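PDB 2WAN: pullulanase from Bacillus acidopullulyticus, which hydrolyses alpha-1,6-glucosidic linkages in pullulan and at the branch points of starch-type polysaccharides, a debranching reaction of the alpha-amylase type. Local coordinates for residues V431-Y436 and G482-Q487; I729-S734 and V773-G778. All coordinates share one frame; numbering follows the deposited sequence.

Overall arrangement
Both contacts belong to the catalytic barrel, a closed sheet of eight parallel strands of the TIM-barrel kind found in alpha-amylase relatives. Interaction 1 pairs its first two strands, 435-438 and 485-488; interaction 2, which follows it along the chain, pairs the last two, 728-730 and 773-777. Their centres lie about 10 Å apart, because strand 773-777 is also the neighbour of strand 435-438. There Ile435 O to Met776 N, at 2.9 Å, and Ile435 N to Pro774 O, at 3.0 Å, are probable hydrogen bonds. These seal the ring, joining first strand to last, so residues 431-436 and 773-778 form the closure of the barrel, with Ile435 packed on Val773 and Phe775.

Interaction 1. Residues V431-Y436 and G482-Q487; sequences VDEVIY and GITTVQ
Thr484 turns OG1 between its backbone N and carbonyl carbon (chi1 69°), where the hydroxyl accepts the N-H of Val434 (N to OG1 2.8 Å). Thr485 OG1, anti to its carbonyl carbon (chi1 -45°), swings to the hydroxyl of Thr484, and the two share a hydrogen bond, OG1 to OG1 2.8 Å. Threonine suits both places because its short hydroxyl stays by the backbone, to accept Val434 N-H or hold its neighbour. Val434 O receives Thr484 N at 3.0 Å, in the carbonyl plane on a lone pair. Parallel strand pairing follows, with Tyr436 N on Thr485 O (2.9 Å) and Gln487 N on Tyr436 O (2.9 Å). Ile483, branched and bulky, lays CG1 3.8 Å from Tyr436 CB, while the Tyr436 hydroxyl hydrogen-bonds to Glu781. The extended Glu433 slants across Thr485, whose OG1 lies nearest Glu433 CD (3.2 Å) without a hydrogen bond from either oxygen; OE1 makes a weak hydrogen bond to Asn549. Were Glu433 an alanine, the Thr485 hydroxyl would probably lose the carboxylate packed on it and Asn549 its acceptor. A hydroxyl thus stands in for a backbone carbonyl, satisfying a buried N-H before regular pairing begins.

Interaction 2. Residues I729-S734 and V773-G778; sequences INYVTS and VPFMQG
Ile729 and Val773 lie side by side and point the same way, with Ile729 CD1 3.7 Å from Val773 CB. The other branch of Ile729 crosses slantwise to the next inward residue, CG2 meeting Phe775 CB at 3.5 Å; a beta-branched chain can serve both neighbours at once. With CG anti to its backbone N (chi1 167°), Phe775 sends its ring across to the loop after strand 728-730. Thr733 O meets the ring edge near its plane, 3.5 Å from Phe775 CE2, and Tyr731 CB packs against Phe775 CD2. Phe679 adds edge-to-face contacts to both aromatic rings, and the Tyr731 hydroxyl hydrogen-bonds to Arg684. Farther on, Gln777 crosses Thr733 at about a right angle; Gln777 OE1 hydrogen-bonds to Arg784 and Thr733 OG1 to Glu780. The backbones pair through Asn730 N to Val773 O (2.9 Å) and Phe775 N to Asn730 O (3.0 Å). Beyond that the chain of 729-734 moves off, and a water takes over, accepting from Val732 N at 2.8 Å and donating to Phe775 O at 2.7 Å. Direct pairing therefore gives way to a water bridge that satisfies both backbone groups, while the Phe775 ring packs against the loop's backbone and CB atoms.

Interaction 1. Residues V431-Y436 and G482-Q487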
ATOM      1  N   VAL A 431      -9.755  -6.640  14.871  1.00 10.06           N
ATOM      2  CA  VAL A 431     -10.366  -7.987  14.792  1.00  9.11           C
ATOM      3  C   VAL A 431     -11.877  -7.990  15.046  1.00 10.28           C
ATOM      4  O   VAL A 431     -12.538  -9.012  14.830  1.00 10.84           O
ATOM      5  CB  VAL A 431      -9.692  -9.044  15.725  1.00  9.59           C
ATOM      6  CG1 VAL A 431      -8.195  -9.211  15.376  1.00 11.25           C
ATOM      7  CG2 VAL A 431      -9.883  -8.737  17.213  1.00  8.17           C
ATOM      8  N   ASP A 432     -12.408  -6.845  15.487  1.00  9.17           N
ATOM      9  CA  ASP A 432     -13.830  -6.664  15.729  1.00  9.61           C
ATOM     10  C   ASP A 432     -14.591  -6.201  14.482  1.00  9.30           C
ATOM     11  O   ASP A 432     -15.819  -6.025  14.545  1.00 10.96           O
ATOM     12  CB  ASP A 432     -14.061  -5.651  16.864  1.00  8.80           C
ATOM     13  CG  ASP A 432     -13.476  -6.131  18.195  1.00 13.85           C
ATOM     14  OD1 ASP A 432     -13.464  -7.356  18.430  1.00 12.15           O
ATOM     15  OD2 ASP A 432     -13.017  -5.286  18.976  1.00 13.91           O
ATOM     16  N   GLU A 433     -13.885  -6.000  13.373  1.00 10.06           N
ATOM     17  CA  GLU A 433     -14.562  -5.606  12.121  1.00  9.41           C
ATOM     18  C   GLU A 433     -14.843  -6.819  11.243  1.00 10.95           C
ATOM     19  O   GLU A 433     -14.087  -7.775  11.254  1.00 10.59           O
ATOM     20  CB  GLU A 433     -13.731  -4.584  11.333  1.00 11.78           C
ATOM     21  CG  GLU A 433     -13.564  -3.255  12.086  1.00 13.11           C
ATOM     22  CD  GLU A 433     -13.276  -2.066  11.204  1.00 14.68           C
ATOM     23  OE1 GLU A 433     -12.807  -2.247  10.059  1.00 12.87           O
ATOM     24  OE2 GLU A 433     -13.532  -0.924  11.669  1.00 13.33           O
ATOM     25  N   VAL A 434     -15.968  -6.778  10.529  1.00  9.12           N
ATOM     26  CA  VAL A 434     -16.221  -7.702   9.408  1.00  9.27           C
ATOM     27  C   VAL A 434     -16.423  -6.807   8.192  1.00 10.41           C
ATOM     28  O   VAL A 434     -17.454  -6.119   8.064  1.00 11.27           O
ATOM     29  CB  VAL A 434     -17.447  -8.606   9.629  1.00  9.33           C
ATOM     30  CG1 VAL A 434     -17.497  -9.653   8.502  1.00  9.75           C
ATOM     31  CG2 VAL A 434     -17.338  -9.325  10.967  1.00 11.45           C
ATOM     32  N   ILE A 435     -15.420  -6.823   7.318  1.00  8.75           N
ATOM     33  CA  ILE A 435     -15.275  -5.811   6.278  1.00  8.77           C
ATOM     34  C   ILE A 435     -15.923  -6.304   4.971  1.00  9.85           C
ATOM     35  O   ILE A 435     -15.669  -7.414   4.526  1.00  8.68           O
ATOM     36  CB  ILE A 435     -13.779  -5.449   6.075  1.00 11.08           C
ATOM     37  CG1 ILE A 435     -13.198  -4.866   7.373  1.00  9.04           C
ATOM     38  CG2 ILE A 435     -13.624  -4.431   4.945  1.00  9.22           C
ATOM     39  CD1 ILE A 435     -11.660  -4.685   7.353  1.00 10.14           C
ATOM     40  N   TYR A 436     -16.738  -5.452   4.356  1.00  9.41           N
ATOM     41  CA  TYR A 436     -17.504  -5.797   3.161  1.00  8.71           C
ATOM     42  C   TYR A 436     -17.117  -4.838   2.038  1.00  9.24           C
ATOM     43  O   TYR A 436     -17.450  -3.651   2.087  1.00  9.33           O
ATOM     44  CB  TYR A 436     -18.986  -5.662   3.517  1.00  7.18           C
ATOM     45  CG  TYR A 436     -20.025  -6.037   2.474  1.00  7.52           C
ATOM     46  CD1 TYR A 436     -20.545  -5.078   1.611  1.00  7.75           C
ATOM     47  CD2 TYR A 436     -20.549  -7.332   2.422  1.00  9.10           C
ATOM     48  CE1 TYR A 436     -21.544  -5.395   0.682  1.00 10.54           C
ATOM     49  CE2 TYR A 436     -21.553  -7.671   1.498  1.00  9.39           C
ATOM     50  CZ  TYR A 436     -22.056  -6.700   0.651  1.00 11.57           C
ATOM     51  OH  TYR A 436     -23.061  -7.030  -0.236  1.00 11.68           O
ATOM     52  N   GLY A 482     -25.199  -8.364   8.685  1.00  9.52           N
ATOM     53  CA  GLY A 482     -24.391  -8.293   9.923  1.00 10.39           C
ATOM     54  C   GLY A 482     -22.967  -7.754   9.801  1.00 10.24           C
ATOM     55  O   GLY A 482     -22.231  -7.660  10.807  1.00 10.71           O
ATOM     56  N   ILE A 483     -22.558  -7.367   8.595  1.00  9.87           N
ATOM     57  CA  ILE A 483     -21.210  -6.800   8.437  1.00  8.12           C
ATOM     58  C   ILE A 483     -21.084  -5.496   9.220  1.00  9.56           C
ATOM     59  O   ILE A 483     -22.079  -4.813   9.466  1.00 10.31           O
ATOM     60  CB  ILE A 483     -20.769  -6.643   6.939  1.00  9.64           C
ATOM     61  CG1 ILE A 483     -21.705  -5.694   6.145  1.00 10.59           C
ATOM     62  CG2 ILE A 483     -20.726  -8.058   6.253  1.00 10.46           C
ATOM     63  CD1 ILE A 483     -21.335  -4.171   6.249  1.00  9.94           C
ATOM     64  N   THR A 484     -19.871  -5.184   9.662  1.00  9.09           N
ATOM     65  CA  THR A 484     -19.670  -4.027  10.536  1.00 10.36           C
ATOM     66  C   THR A 484     -19.155  -2.795   9.796  1.00  9.63           C
ATOM     67  O   THR A 484     -19.253  -1.681  10.311  1.00 10.50           O
ATOM     68  CB  THR A 484     -18.640  -4.307  11.657  1.00  9.76           C
ATOM     69  OG1 THR A 484     -17.333  -4.450  11.085  1.00  9.78           O
ATOM     70  CG2 THR A 484     -18.999  -5.577  12.436  1.00 10.62           C
ATOM     71  N   THR A 485     -18.555  -3.003   8.625  1.00 10.57           N
ATOM     72  CA  THR A 485     -17.762  -1.965   7.989  1.00 10.14           C
ATOM     73  C   THR A 485     -17.813  -2.164   6.483  1.00 10.45           C
ATOM     74  O   THR A 485     -17.587  -3.277   5.992  1.00 10.70           O
ATOM     75  CB  THR A 485     -16.270  -2.010   8.460  1.00 10.53           C
ATOM     76  OG1 THR A 485     -16.216  -2.169   9.884  1.00 13.08           O
ATOM     77  CG2 THR A 485     -15.527  -0.739   8.077  1.00 11.97           C
ATOM     78  N   VAL A 486     -18.152  -1.093   5.758  1.00  8.26           N
ATOM     79  CA  VAL A 486     -18.103  -1.113   4.285  1.00  8.20           C
ATOM     80  C   VAL A 486     -16.762  -0.540   3.841  1.00  7.43           C
ATOM     81  O   VAL A 486     -16.392   0.566   4.241  1.00  9.32           O
ATOM     82  CB  VAL A 486     -19.279  -0.309   3.661  1.00  8.20           C
ATOM     83  CG1 VAL A 486     -19.102  -0.170   2.144  1.00  8.17           C
ATOM     84  CG2 VAL A 486     -20.592  -1.008   3.942  1.00 10.39           C
ATOM     85  N   GLN A 487     -16.029  -1.291   3.017  1.00  8.71           N
ATOM     86  CA  GLN A 487     -14.846  -0.741   2.377  1.00  9.88           C
ATOM     87  C   GLN A 487     -15.235  -0.305   0.972  1.00 11.15           C
ATOM     88  O   GLN A 487     -15.572  -1.138   0.130  1.00 10.62           O
ATOM     89  CB  GLN A 487     -13.705  -1.762   2.334  1.00 10.91           C
ATOM     90  CG  GLN A 487     -12.437  -1.298   1.553  1.00 10.33           C
ATOM     91  CD  GLN A 487     -11.433  -2.425   1.418  1.00 11.26           C
ATOM     92  OE1 GLN A 487     -10.982  -2.986   2.413  1.00 10.92           O
ATOM     93  NE2 GLN A 487     -11.113  -2.795   0.183  1.00 10.71           N
TER

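Interaction 2. Residues I729-S734 and V773-G778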
ATOM      1  N   ILE A 729      -5.460  -9.449   7.528  1.00  9.80           N
ATOM      2  CA  ILE A 729      -6.784  -9.361   6.896  1.00 10.69           C
ATOM      3  C   ILE A 729      -7.029 -10.677   6.149  1.00 10.41           C
ATOM      4  O   ILE A 729      -6.459 -10.920   5.080  1.00 10.95           O
ATOM      5  CB  ILE A 729      -6.891  -8.160   5.927  1.00  9.32           C
ATOM      6  CG1 ILE A 729      -6.265  -6.890   6.534  1.00 11.81           C
ATOM      7  CG2 ILE A 729      -8.389  -7.936   5.482  1.00  9.25           C
ATOM      8  CD1 ILE A 729      -6.911  -6.410   7.865  1.00 13.14           C
ATOM      9  N   ASN A 730      -7.886 -11.521   6.727  1.00  9.11           N
ATOM     10  CA  ASN A 730      -8.140 -12.850   6.184  1.00  9.98           C
ATOM     11  C   ASN A 730      -9.203 -12.756   5.103  1.00 12.23           C
ATOM     12  O   ASN A 730     -10.223 -12.087   5.287  1.00 11.02           O
ATOM     13  CB  ASN A 730      -8.634 -13.780   7.300  1.00  9.60           C
ATOM     14  CG  ASN A 730      -7.587 -14.007   8.368  1.00 11.90           C
ATOM     15  OD1 ASN A 730      -6.387 -14.059   8.076  1.00 10.30           O
ATOM     16  ND2 ASN A 730      -8.028 -14.156   9.611  1.00 10.40           N
ATOM     17  N   TYR A 731      -8.968 -13.428   3.978  1.00 10.25           N
ATOM     18  CA  TYR A 731      -9.935 -13.355   2.879  1.00 10.15           C
ATOM     19  C   TYR A 731      -9.704 -14.482   1.894  1.00 10.92           C
ATOM     20  O   TYR A 731      -8.639 -15.150   1.921  1.00 11.65           O
ATOM     21  CB  TYR A 731      -9.876 -11.989   2.158  1.00  8.72           C
ATOM     22  CG  TYR A 731      -8.685 -11.797   1.227  1.00  6.69           C
ATOM     23  CD1 TYR A 731      -7.369 -11.895   1.689  1.00 12.76           C
ATOM     24  CD2 TYR A 731      -8.879 -11.506  -0.126  1.00 13.76           C
ATOM     25  CE1 TYR A 731      -6.271 -11.709   0.808  1.00 12.51           C
ATOM     26  CE2 TYR A 731      -7.795 -11.318  -1.003  1.00 15.74           C
ATOM     27  CZ  TYR A 731      -6.499 -11.423  -0.525  1.00 13.72           C
ATOM     28  OH  TYR A 731      -5.440 -11.233  -1.390  1.00 16.20           O
ATOM     29  N   VAL A 732     -10.710 -14.679   1.045  1.00 10.74           N
ATOM     30  CA  VAL A 732     -10.616 -15.631  -0.060  1.00 10.38           C
ATOM     31  C   VAL A 732     -10.799 -14.952  -1.431  1.00 11.32           C
ATOM     32  O   VAL A 732     -10.194 -15.398  -2.410  1.00 11.30           O
ATOM     33  CB  VAL A 732     -11.560 -16.846   0.158  1.00  9.24           C
ATOM     34  CG1 VAL A 732     -13.015 -16.427   0.130  1.00 10.69           C
ATOM     35  CG2 VAL A 732     -11.291 -17.966  -0.904  1.00 12.15           C
ATOM     36  N   THR A 733     -11.601 -13.886  -1.512  1.00  9.14           N
ATOM     37  CA  THR A 733     -11.699 -13.124  -2.768  1.00 10.98           C
ATOM     38  C   THR A 733     -11.786 -11.626  -2.495  1.00 11.83           C
ATOM     39  O   THR A 733     -12.026 -11.208  -1.361  1.00 11.05           O
ATOM     40  CB  THR A 733     -12.942 -13.513  -3.611  1.00 11.75           C
ATOM     41  OG1 THR A 733     -14.143 -13.273  -2.863  1.00 12.94           O
ATOM     42  CG2 THR A 733     -12.897 -15.011  -4.024  1.00 11.37           C
ATOM     43  N   SER A 734     -11.620 -10.848  -3.567  1.00 13.00           N
ATOM     44  CA  SER A 734     -11.710  -9.389  -3.544  1.00 12.43           C
ATOM     45  C   SER A 734     -12.112  -8.929  -4.948  1.00 12.85           C
ATOM     46  O   SER A 734     -12.358  -9.771  -5.831  1.00 12.55           O
ATOM     47  CB  SER A 734     -10.342  -8.791  -3.170  1.00 14.17           C
ATOM     48  OG  SER A 734      -9.402  -8.987  -4.231  1.00 14.61           O
ATOM     49  N   VAL A 773      -8.716 -10.466  11.107  1.00  9.67           N
ATOM     50  CA  VAL A 773      -9.723  -9.529  10.603  1.00  9.34           C
ATOM     51  C   VAL A 773     -10.423 -10.085   9.367  1.00  8.10           C
ATOM     52  O   VAL A 773      -9.821 -10.134   8.298  1.00 12.17           O
ATOM     53  CB  VAL A 773      -9.123  -8.142  10.251  1.00  8.53           C
ATOM     54  CG1 VAL A 773     -10.266  -7.160   9.905  1.00 11.68           C
ATOM     55  CG2 VAL A 773      -8.265  -7.604  11.427  1.00 11.31           C
ATOM     56  N   PRO A 774     -11.693 -10.501   9.499  1.00 10.19           N
ATOM     57  CA  PRO A 774     -12.327 -11.086   8.311  1.00  8.89           C
ATOM     58  C   PRO A 774     -12.766 -10.039   7.280  1.00 11.10           C
ATOM     59  O   PRO A 774     -13.372  -9.023   7.641  1.00 10.90           O
ATOM     60  CB  PRO A 774     -13.551 -11.799   8.890  1.00  8.46           C
ATOM     61  CG  PRO A 774     -13.884 -11.000  10.129  1.00 11.44           C
ATOM     62  CD  PRO A 774     -12.531 -10.649  10.700  1.00  9.44           C
ATOM     63  N   PHE A 775     -12.533 -10.342   6.006  1.00  9.65           N
ATOM     64  CA  PHE A 775     -12.867  -9.439   4.899  1.00 10.38           C
ATOM     65  C   PHE A 775     -13.570 -10.285   3.863  1.00  9.76           C
ATOM     66  O   PHE A 775     -13.179 -11.456   3.643  1.00 10.17           O
ATOM     67  CB  PHE A 775     -11.546  -8.894   4.301  1.00 10.29           C
ATOM     68  CG  PHE A 775     -11.698  -8.195   2.962  1.00 10.72           C
ATOM     69  CD1 PHE A 775     -11.714  -6.800   2.881  1.00 10.62           C
ATOM     70  CD2 PHE A 775     -11.781  -8.931   1.780  1.00  9.90           C
ATOM     71  CE1 PHE A 775     -11.807  -6.153   1.640  1.00 11.88           C
ATOM     72  CE2 PHE A 775     -11.892  -8.299   0.548  1.00  9.53           C
ATOM     73  CZ  PHE A 775     -11.922  -6.902   0.479  1.00 10.39           C
ATOM     74  N   MET A 776     -14.587  -9.711   3.222  1.00 10.48           N
ATOM     75  CA  MET A 776     -15.256 -10.402   2.103  1.00 11.36           C
ATOM     76  C   MET A 776     -15.528  -9.429   0.965  1.00 11.94           C
ATOM     77  O   MET A 776     -15.797  -8.231   1.196  1.00  9.78           O
ATOM     78  CB  MET A 776     -16.564 -11.061   2.568  1.00 13.85           C
ATOM     79  CG  MET A 776     -17.628 -10.072   3.080  1.00 12.03           C
ATOM     80  SD  MET A 776     -19.181 -10.814   3.602  1.00 11.63           S
ATOM     81  CE  MET A 776     -19.879 -11.299   2.017  1.00 15.86           C
ATOM     82  N   GLN A 777     -15.458  -9.946  -0.264  1.00  9.97           N
ATOM     83  CA  GLN A 777     -15.897  -9.175  -1.420  1.00  9.50           C
ATOM     84  C   GLN A 777     -17.422  -9.070  -1.372  1.00 10.42           C
ATOM     85  O   GLN A 777     -18.121 -10.076  -1.309  1.00  9.59           O
ATOM     86  CB  GLN A 777     -15.495  -9.861  -2.730  1.00 10.18           C
ATOM     87  CG  GLN A 777     -15.846  -8.979  -3.953  1.00 10.48           C
ATOM     88  CD  GLN A 777     -15.535  -9.582  -5.315  1.00 13.21           C
ATOM     89  OE1 GLN A 777     -15.617  -8.872  -6.317  1.00 13.87           O
ATOM     90  NE2 GLN A 777     -15.206 -10.884  -5.374  1.00 12.25           N
ATOM     91  N   GLY A 778     -17.941  -7.847  -1.389  1.00  9.01           N
ATOM     92  CA  GLY A 778     -19.393  -7.656  -1.367  1.00  8.33           C
ATOM     93  C   GLY A 778     -20.069  -8.430  -2.492  1.00 10.04           C
ATOM     94  O   GLY A 778     -19.614  -8.431  -3.623  1.00  9.12           O
TER
HETATM   95  O   HOH W   1     -13.129 -13.429   1.786  1.00 12.70           O